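Local structure of oxalate biosynthetic component 1 (Burkholderia thailandensis, 5IKY) at residues 158-161 and 162-166. The protein is a bifunctional serine hydrolase and lyase that produces oxalate under quorum-sensing control, apparently combining a beta-keto acid cleavage-type barrel with an alpha/beta-hydrolase part. Residues are numbered along the deposited sequence; the frame is centred on the assembly and turned at random.
Sequences TYLS and PDFVE
Ser161 and Phe164 meet where strand 156-160 turns into helix 162-172, and the serine's hydroxyl and its carbonyl oxygen both accept from N-H groups of the first turn. Ser161 OG accepts a weak capping bond of 3.5 Å from Phe164 N. With chi1 at 64°, OG lies between its own backbone N and carbonyl carbon, a rotation that turns it toward Phe164 N. Ser161 OG also lies at the edge of the Phe164 ring, close to its plane, 3.2 Å from Phe164 CD2. On the backbone side, Ser161 O takes the main bond, from Val165 N at 3.1 Å and in the carbonyl plane, while Phe164 N adds a weak, strongly bent bond to this carbonyl. Phe164 N is thus shared between two oxygens of one residue.

The tightly packed part is apolar. Leu160 sends CD2 over one face of the Phe164 ring in a CH-pi contact, 4.2 Å from the centroid and 13° off the ring normal, and the two side chains cross at about a right angle. Nearer the backbone, Leu160 CB rests 4.0 Å from Phe164 CB. Helix 126-138 packs on Phe164 through Gln131, Ile132 and Gln135. Tyr159, stacked on Phe26, brings its OH near Pro162 CD, and Val55 touches both Tyr159 and Pro162.

Asp163 marks the looser, solvent-facing side: Asp163 CB passes 3.7 Å from Ser161 OG, but its carboxylate leads outward, where OD2 makes a long, weak ion pair with Arg167. In this N-terminal part of the enzyme, far from the chain centre, the arrangement is that of a serine N-cap with proline at N1, joining an outer strand of a small antiparallel sheet directly to a helix.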
ATOM      1  N   THR A 158     -26.701 -19.386 -16.015  1.00 58.22           N
ATOM      2  CA  THR A 158     -27.466 -18.316 -15.386  1.00 58.21           C
ATOM      3  C   THR A 158     -28.962 -18.518 -15.588  1.00 62.89           C
ATOM      4  O   THR A 158     -29.430 -18.693 -16.712  1.00 64.54           O
ATOM      5  CB  THR A 158     -27.053 -16.940 -15.937  1.00 55.08           C
ATOM      6  OG1 THR A 158     -25.721 -16.636 -15.506  1.00 77.83           O
ATOM      7  CG2 THR A 158     -27.993 -15.864 -15.437  1.00 77.23           C
ATOM      8  N   TYR A 159     -29.707 -18.487 -14.488  1.00 56.23           N
ATOM      9  CA  TYR A 159     -31.141 -18.745 -14.520  1.00 62.40           C
ATOM     10  C   TYR A 159     -31.930 -17.591 -13.909  1.00 62.37           C
ATOM     11  O   TYR A 159     -31.466 -16.929 -12.983  1.00 60.37           O
ATOM     12  CB  TYR A 159     -31.451 -20.052 -13.784  1.00 69.09           C
ATOM     13  CG  TYR A 159     -32.924 -20.322 -13.556  1.00 69.42           C
ATOM     14  CD1 TYR A 159     -33.550 -19.917 -12.385  1.00 59.44           C
ATOM     15  CD2 TYR A 159     -33.682 -20.993 -14.505  1.00 71.39           C
ATOM     16  CE1 TYR A 159     -34.888 -20.162 -12.167  1.00 61.89           C
ATOM     17  CE2 TYR A 159     -35.025 -21.244 -14.296  1.00 63.54           C
ATOM     18  CZ  TYR A 159     -35.621 -20.825 -13.125  1.00 68.18           C
ATOM     19  OH  TYR A 159     -36.955 -21.072 -12.908  1.00 74.94           O
ATOM     20  N   LEU A 160     -33.125 -17.356 -14.440  1.00 65.90           N
ATOM     21  CA  LEU A 160     -34.040 -16.375 -13.870  1.00 64.51           C
ATOM     22  C   LEU A 160     -35.396 -17.023 -13.619  1.00 63.72           C
ATOM     23  O   LEU A 160     -35.924 -17.728 -14.479  1.00 69.98           O
ATOM     24  CB  LEU A 160     -34.189 -15.162 -14.791  1.00 63.44           C
ATOM     25  CG  LEU A 160     -32.967 -14.250 -14.906  1.00 63.48           C
ATOM     26  CD1 LEU A 160     -33.215 -13.129 -15.900  1.00 64.63           C
ATOM     27  CD2 LEU A 160     -32.600 -13.688 -13.549  1.00 56.53           C
ATOM     28  N   SER A 161     -35.951 -16.779 -12.437  1.00 66.40           N
ATOM     29  CA  SER A 161     -37.223 -17.373 -12.037  1.00 68.82           C
ATOM     30  C   SER A 161     -38.381 -16.933 -12.932  1.00 72.35           C
ATOM     31  O   SER A 161     -38.305 -15.887 -13.578  1.00 64.95           O
ATOM     32  CB  SER A 161     -37.530 -17.015 -10.583  1.00 70.42           C
ATOM     33  OG  SER A 161     -37.714 -15.618 -10.438  1.00 84.26           O
ATOM     34  N   PRO A 162     -39.449 -17.746 -12.989  1.00 69.69           N
ATOM     35  CA  PRO A 162     -40.685 -17.394 -13.696  1.00 76.05           C
ATOM     36  C   PRO A 162     -41.159 -15.998 -13.321  1.00 83.29           C
ATOM     37  O   PRO A 162     -41.634 -15.252 -14.176  1.00 84.67           O
ATOM     38  CB  PRO A 162     -41.688 -18.446 -13.212  1.00 65.34           C
ATOM     39  CG  PRO A 162     -40.877 -19.545 -12.585  1.00 63.59           C
ATOM     40  CD  PRO A 162     -39.428 -19.165 -12.604  1.00 68.14           C
ATOM     41  N   ASP A 163     -41.011 -15.660 -12.043  1.00 86.51           N
ATOM     42  CA  ASP A 163     -41.390 -14.351 -11.530  1.00 92.44           C
ATOM     43  C   ASP A 163     -40.669 -13.237 -12.287  1.00 87.18           C
ATOM     44  O   ASP A 163     -41.270 -12.218 -12.627  1.00 87.27           O
ATOM     45  CB  ASP A 163     -41.087 -14.266 -10.034  1.00108.21           C
ATOM     46  CG  ASP A 163     -41.956 -13.254  -9.320  1.00131.57           C
ATOM     47  OD1 ASP A 163     -43.061 -13.631  -8.875  1.00143.52           O
ATOM     48  OD2 ASP A 163     -41.533 -12.085  -9.199  1.00136.39           O
ATOM     49  N   PHE A 164     -39.383 -13.444 -12.552  1.00 78.30           N
ATOM     50  CA  PHE A 164     -38.606 -12.502 -13.354  1.00 70.01           C
ATOM     51  C   PHE A 164     -39.146 -12.410 -14.777  1.00 79.19           C
ATOM     52  O   PHE A 164     -39.302 -11.318 -15.323  1.00 93.31           O
ATOM     53  CB  PHE A 164     -37.129 -12.908 -13.391  1.00 62.05           C
ATOM     54  CG  PHE A 164     -36.308 -12.325 -12.277  1.00 66.83           C
ATOM     55  CD1 PHE A 164     -35.885 -11.008 -12.330  1.00 71.08           C
ATOM     56  CD2 PHE A 164     -35.945 -13.098 -11.186  1.00 64.62           C
ATOM     57  CE1 PHE A 164     -35.126 -10.466 -11.312  1.00 69.79           C
ATOM     58  CE2 PHE A 164     -35.184 -12.562 -10.165  1.00 56.29           C
ATOM     59  CZ  PHE A 164     -34.775 -11.243 -10.229  1.00 56.82           C
ATOM     60  N   VAL A 165     -39.428 -13.568 -15.368  1.00 64.96           N
ATOM     61  CA  VAL A 165     -39.856 -13.647 -16.759  1.00 77.07           C
ATOM     62  C   VAL A 165     -41.200 -12.957 -16.987  1.00 82.68           C
ATOM     63  O   VAL A 165     -41.371 -12.226 -17.965  1.00 88.05           O
ATOM     64  CB  VAL A 165     -39.949 -15.112 -17.225  1.00 76.35           C
ATOM     65  CG1 VAL A 165     -40.308 -15.178 -18.698  1.00 66.96           C
ATOM     66  CG2 VAL A 165     -38.632 -15.831 -16.959  1.00 64.05           C
ATOM     67  N   GLU A 166     -42.147 -13.193 -16.083  1.00 85.89           N
ATOM     68  CA  GLU A 166     -43.468 -12.576 -16.169  1.00 90.19           C
ATOM     69  C   GLU A 166     -43.376 -11.058 -16.145  1.00 90.82           C
ATOM     70  O   GLU A 166     -43.879 -10.377 -17.039  1.00108.19           O
ATOM     71  CB  GLU A 166     -44.363 -13.045 -15.022  1.00 99.93           C
ATOM     72  CG  GLU A 166     -44.581 -14.542 -14.951  1.00115.23           C
ATOM     73  CD  GLU A 166     -45.084 -14.978 -13.589  1.00137.66           C
ATOM     74  OE1 GLU A 166     -45.379 -14.095 -12.755  1.00134.50           O
ATOM     75  OE2 GLU A 166     -45.181 -16.200 -13.351  1.00155.15           O
TER